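Local coordinates for putative cell invasion protein with MAC/Perforin domain (Bacteroides thetaiotaomicron VPI-5482, PDB 3KK7) that is of uncertain function but, as a gut-symbiont member of the membrane-attack complex/perforin family, may act on membranes, at residues A[294-299]-A[305-310]; A[102-107]-A[335-340]. All blocks are in the same frame, centred on the assembly; numbering follows the deposited sequence.

Contact 1: A[294-299]-A[305-310]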
loop_
_atom_site.group_PDB
_atom_site.type_symbol
_atom_site.label_atom_id
_atom_site.label_comp_id
_atom_site.label_asym_id
_atom_site.label_seq_id
_atom_site.Cartn_x
_atom_site.Cartn_y
_atom_site.Cartn_z
ATOM N N SER A 294 -1.736 27.890 -9.543
ATOM C CA SER A 294 -1.101 27.124 -10.573
ATOM C C SER A 294 -2.124 26.130 -11.078
ATOM O O SER A 294 -2.841 25.539 -10.292
ATOM C CB SER A 294 0.135 26.411 -10.018
ATOM O OG SER A 294 0.669 25.462 -10.932
ATOM N N ILE A 295 -2.218 25.963 -12.390
ATOM C CA ILE A 295 -3.130 24.979 -12.931
ATOM C C ILE A 295 -2.402 23.879 -13.690
ATOM O O ILE A 295 -1.216 24.004 -14.022
ATOM C CB ILE A 295 -4.182 25.603 -13.818
ATOM C CG1 ILE A 295 -3.555 26.266 -15.031
ATOM C CG2 ILE A 295 -4.996 26.583 -13.043
ATOM C CD1 ILE A 295 -4.495 26.198 -16.211
ATOM N N LYS A 296 -3.133 22.800 -13.912
ATOM C CA LYS A 296 -2.677 21.655 -14.681
ATOM C C LYS A 296 -3.903 21.016 -15.273
ATOM O O LYS A 296 -4.890 20.826 -14.560
ATOM C CB LYS A 296 -1.959 20.615 -13.808
ATOM C CG LYS A 296 -1.324 19.464 -14.660
ATOM C CD LYS A 296 -0.389 18.505 -13.878
ATOM C CE LYS A 296 -1.125 17.501 -13.010
ATOM N NZ LYS A 296 -0.184 16.439 -12.538
ATOM N N THR A 297 -3.861 20.688 -16.564
ATOM C CA THR A 297 -4.989 20.024 -17.212
ATOM C C THR A 297 -4.632 18.563 -17.377
ATOM O O THR A 297 -3.464 18.214 -17.542
ATOM C CB THR A 297 -5.360 20.652 -18.557
ATOM O OG1 THR A 297 -4.201 20.757 -19.385
ATOM C CG2 THR A 297 -5.951 22.026 -18.360
ATOM N N LEU A 298 -5.651 17.717 -17.265
ATOM C CA LEU A 298 -5.512 16.279 -17.412
ATOM C C LEU A 298 -6.306 15.899 -18.642
ATOM O O LEU A 298 -7.527 16.094 -18.663
ATOM C CB LEU A 298 -6.085 15.541 -16.216
ATOM C CG LEU A 298 -5.451 15.807 -14.861
ATOM C CD1 LEU A 298 -6.064 14.866 -13.843
ATOM C CD2 LEU A 298 -3.977 15.615 -14.898
ATOM N N GLY A 299 -5.623 15.384 -19.664
ATOM C CA GLY A 299 -6.274 14.981 -20.902
ATOM C C GLY A 299 -6.545 16.161 -21.800
ATOM O O GLY A 299 -6.115 17.275 -21.529
ATOM N N SER A 305 -0.322 20.323 -19.624
ATOM C CA SER A 305 0.002 18.975 -19.178
ATOM C C SER A 305 0.931 18.957 -17.959
ATOM O O SER A 305 0.920 18.002 -17.178
ATOM C CB SER A 305 0.627 18.171 -20.343
ATOM O OG SER A 305 1.828 18.762 -20.835
ATOM N N ILE A 306 1.741 20.004 -17.823
ATOM C CA ILE A 306 2.696 20.145 -16.731
ATOM C C ILE A 306 2.206 21.301 -15.888
ATOM O O ILE A 306 1.861 22.347 -16.422
ATOM C CB ILE A 306 4.120 20.492 -17.268
ATOM C CG1 ILE A 306 4.651 19.323 -18.125
ATOM C CG2 ILE A 306 5.089 20.843 -16.106
ATOM C CD1 ILE A 306 5.866 19.680 -19.037
ATOM N N SER A 307 2.170 21.129 -14.577
ATOM C CA SER A 307 1.716 22.212 -13.708
ATOM C C SER A 307 2.382 23.514 -14.098
ATOM O O SER A 307 3.582 23.520 -14.341
ATOM C CB SER A 307 1.979 21.877 -12.232
ATOM O OG SER A 307 0.881 21.137 -11.711
ATOM N N THR A 308 1.616 24.608 -14.175
ATOM C CA THR A 308 2.173 25.923 -14.533
ATOM C C THR A 308 2.952 26.574 -13.380
ATOM O O THR A 308 2.715 26.297 -12.207
ATOM C CB THR A 308 1.088 26.943 -14.897
ATOM O OG1 THR A 308 0.336 27.300 -13.716
ATOM C CG2 THR A 308 0.174 26.429 -16.004
ATOM N N PRO A 309 3.873 27.483 -13.708
ATOM C CA PRO A 309 4.436 28.266 -12.647
ATOM C C PRO A 309 3.327 29.019 -11.935
ATOM O O PRO A 309 2.221 29.126 -12.465
ATOM C CB PRO A 309 5.350 29.262 -13.379
ATOM C CG PRO A 309 5.605 28.687 -14.717
ATOM C CD PRO A 309 4.393 27.870 -15.036
ATOM N N PRO A 310 3.627 29.573 -10.761
ATOM C CA PRO A 310 2.618 30.273 -10.000
ATOM C C PRO A 310 2.391 31.693 -10.516
ATOM O O PRO A 310 3.341 32.379 -10.879
ATOM C CB PRO A 310 3.182 30.264 -8.575
ATOM C CG PRO A 310 4.620 30.256 -8.764
ATOM C CD PRO A 310 4.911 29.536 -10.049
HETATM O O HOH W 1 -0.795 22.535 -10.400
HETATM O O HOH W 2 -1.524 16.210 -16.954
#
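Thr308 grips the edge of the strand at Ser294 and Ile295 with both its backbone and its side chain. Its N donates to Ile295 O over 2.9 Å, while Ile295 N returns a bond to Thr308 OG1 at 3.2 Å, so the threonine hydroxyl stands in for a backbone acceptor. That hydroxyl lies between its own backbone N and carbonyl carbon (chi1 69°), which lets OG1 take Ile295 N and still donate to Pro309 O. The same torsion leaves CG2 for Ile295, whose CG1 it meets at 3.9 Å as the two branched chains cross obliquely. A valine here would probably leave Ile295 N and Pro309 O without their hydroxyl partner. Ser294, with OG turned anti to its N (chi1 170°), donates to Thr308 O at 2.6 Å; a small hydroxyl suits this tight spot. Farther along, the Lys296 methylenes run beside Ser307 OG, CB lying 3.6 Å from it, before the chain bends and its ammonium reaches Asp71. A water that donates to both Thr297 O and Ser305 O bridges the two backbones next to the turn, where Thr297 pairs with Tyr304. The returning segment thus runs antiparallel beside strand 288-298 and leads into strand 311-312, while Ser294, Lys296 and Leu298 pair with strand 220-230 and Ile295 packs on its Ala224.

Contact 2: A[102-107]-A[335-340]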
loop_
_atom_site.group_PDB
_atom_site.type_symbol
_atom_site.label_atom_id
_atom_site.label_comp_id
_atom_site.label_asym_id
_atom_site.label_seq_id
_atom_site.Cartn_x
_atom_site.Cartn_y
_atom_site.Cartn_z
ATOM N N GLU A 102 -18.554 18.572 -13.411
ATOM C CA GLU A 102 -18.403 18.624 -11.962
ATOM C C GLU A 102 -17.432 19.753 -11.612
ATOM O O GLU A 102 -16.364 19.872 -12.217
ATOM C CB GLU A 102 -17.844 17.286 -11.462
ATOM C CG GLU A 102 -18.298 16.871 -10.072
ATOM C CD GLU A 102 -19.642 16.109 -10.077
ATOM O OE1 GLU A 102 -19.723 15.018 -10.708
ATOM O OE2 GLU A 102 -20.610 16.590 -9.426
ATOM N N THR A 103 -17.806 20.603 -10.667
ATOM C CA THR A 103 -16.839 21.523 -10.069
ATOM C C THR A 103 -16.837 21.289 -8.558
ATOM O O THR A 103 -17.873 21.001 -7.950
ATOM C CB THR A 103 -17.128 22.980 -10.408
ATOM O OG1 THR A 103 -18.411 23.329 -9.909
ATOM C CG2 THR A 103 -17.096 23.207 -11.917
ATOM N N LYS A 104 -15.651 21.320 -7.977
ATOM C CA LYS A 104 -15.483 21.174 -6.541
ATOM C C LYS A 104 -14.408 22.174 -6.175
ATOM O O LYS A 104 -13.428 22.296 -6.895
ATOM C CB LYS A 104 -14.950 19.786 -6.122
ATOM C CG LYS A 104 -15.408 18.548 -6.870
ATOM C CD LYS A 104 -14.321 17.458 -6.682
ATOM C CE LYS A 104 -14.705 16.053 -7.210
ATOM N NZ LYS A 104 -13.617 15.081 -6.870
ATOM N N ALA A 105 -14.580 22.850 -5.050
ATOM C CA ALA A 105 -13.575 23.766 -4.519
ATOM C C ALA A 105 -13.317 23.362 -3.075
ATOM O O ALA A 105 -14.224 22.945 -2.374
ATOM C CB ALA A 105 -14.060 25.225 -4.600
ATOM N N LEU A 106 -12.072 23.472 -2.643
ATOM C CA LEU A 106 -11.709 23.169 -1.265
ATOM C C LEU A 106 -10.772 24.247 -0.727
ATOM O O LEU A 106 -9.774 24.564 -1.353
ATOM C CB LEU A 106 -11.012 21.814 -1.201
ATOM C CG LEU A 106 -10.702 21.281 0.191
ATOM C CD1 LEU A 106 -12.023 21.102 0.986
ATOM C CD2 LEU A 106 -9.915 19.971 0.037
ATOM N N SER A 107 -11.098 24.792 0.432
ATOM C CA SER A 107 -10.221 25.707 1.122
ATOM C C SER A 107 -9.769 25.060 2.417
ATOM O O SER A 107 -10.575 24.444 3.116
ATOM C CB SER A 107 -10.963 26.967 1.466
ATOM O OG SER A 107 -11.499 27.565 0.313
HETATM N N MSE A 335 -7.688 9.196 -17.172
HETATM C CA MSE A 335 -8.203 9.088 -15.807
HETATM C C MSE A 335 -8.153 10.469 -15.134
HETATM O O MSE A 335 -7.097 11.075 -15.085
HETATM C CB MSE A 335 -7.375 8.098 -14.999
HETATM C CG MSE A 335 -7.781 7.997 -13.524
HETATM SE SE MSE A 335 -6.782 6.577 -12.678
HETATM C CE MSE A 335 -5.642 7.574 -11.463
ATOM N N ILE A 336 -9.285 10.939 -14.600
ATOM C CA ILE A 336 -9.369 12.276 -14.027
ATOM C C ILE A 336 -9.798 12.402 -12.549
ATOM O O ILE A 336 -9.647 13.479 -11.963
ATOM C CB ILE A 336 -10.273 13.155 -14.875
ATOM C CG1 ILE A 336 -11.691 12.599 -14.915
ATOM C CG2 ILE A 336 -9.696 13.285 -16.256
ATOM C CD1 ILE A 336 -12.726 13.595 -15.424
ATOM N N ASP A 337 -10.328 11.340 -11.944
ATOM C CA ASP A 337 -10.762 11.388 -10.529
ATOM C C ASP A 337 -11.093 9.977 -10.104
ATOM O O ASP A 337 -11.151 9.077 -10.942
ATOM C CB ASP A 337 -11.997 12.288 -10.332
ATOM C CG ASP A 337 -11.982 13.067 -8.998
ATOM O OD1 ASP A 337 -11.447 12.512 -8.005
ATOM O OD2 ASP A 337 -12.522 14.219 -8.940
ATOM N N LEU A 338 -11.322 9.789 -8.813
ATOM C CA LEU A 338 -11.558 8.468 -8.251
ATOM C C LEU A 338 -13.004 8.340 -7.746
ATOM O O LEU A 338 -13.596 9.299 -7.284
ATOM C CB LEU A 338 -10.590 8.206 -7.097
ATOM C CG LEU A 338 -9.098 8.176 -7.448
ATOM C CD1 LEU A 338 -8.242 8.202 -6.189
ATOM C CD2 LEU A 338 -8.738 6.950 -8.297
ATOM N N GLN A 339 -13.555 7.136 -7.873
ATOM C CA GLN A 339 -14.837 6.793 -7.301
ATOM C C GLN A 339 -14.648 6.560 -5.829
ATOM O O GLN A 339 -13.564 6.185 -5.392
ATOM C CB GLN A 339 -15.356 5.486 -7.902
ATOM C CG GLN A 339 -15.730 5.577 -9.340
ATOM C CD GLN A 339 -16.278 4.262 -9.874
ATOM O OE1 GLN A 339 -17.011 3.540 -9.168
ATOM N NE2 GLN A 339 -15.965 3.963 -11.147
ATOM N N ASP A 340 -15.708 6.755 -5.061
ATOM C CA ASP A 340 -15.643 6.424 -3.652
ATOM C C ASP A 340 -15.269 4.947 -3.566
ATOM O O ASP A 340 -15.819 4.105 -4.277
ATOM C CB ASP A 340 -16.971 6.676 -2.941
ATOM C CG ASP A 340 -17.339 8.160 -2.853
ATOM O OD1 ASP A 340 -16.565 9.040 -3.271
ATOM O OD2 ASP A 340 -18.445 8.440 -2.360
#
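Lys104 leaves its strand with CG anti to the carbonyl carbon (chi1 -37°), and beyond CG every torsion stays extended, so the four methylenes form a straight arm that carries NZ across to Asp337. The aspartate meets it from the opposite direction: its CB points at strand 93-108, and with chi1 at -144° OD2 faces the lysine while OD1 lies back toward the next peptide N-H, that of Leu338. The two chains are joined by a salt bridge, Lys104 NZ to Asp337 OD2 at 2.5 Å, a very short value that should not be read closely at this resolution. OD1 accepts Leu338 N at 2.8 Å, on its anti side and 17° out of the carboxylate plane. With one oxygen tied to its own strand and the other to the lysine, the group is restrained from rotating. The residue types suit the distance: lysine's long flexible chain spans the interval between strands that do not pair with each other, and the short aspartate keeps its charge close to the backbone in a buried place. The carboxylate of Glu165 lies close to OD2, and the lysine's positive charge probably offsets part of that repulsion, whereas Arg221 offers only a long, weak ion pair. Strand 93-108 pairs with strand 157-173, and strand 334-338 with strand 211-218, all parts of one large curled antiparallel sheet. Such a sharply bent central sheet is characteristic of the MACPF fold, and the salt bridge here spans two of its strands that are not neighbours.

Overall arrangement
Both contacts reach the same curled antiparallel sheet of the MACPF domain, their centres about 16 Å apart; in contact 1 one partner is a loop, in contact 2 both touching residues lie on strands. In sequence, contact 1 falls between the two segments of contact 2. Contact 1 is local: five intervening residues turn the chain back on its own strand, and backbone and hydroxyl bonds hold a partly exposed edge. Contact 2 joins segments with 227 residues between them through side-chain charge alone, with a buried acid and a partly exposed lysine. They meet where Leu298 CD1, at the far end of 294-299, packs 4.1 Å from Met335 O. Arg221 serves both regions, pairing by its backbone with Leu298 and bonding through its side chain to Ile336 O.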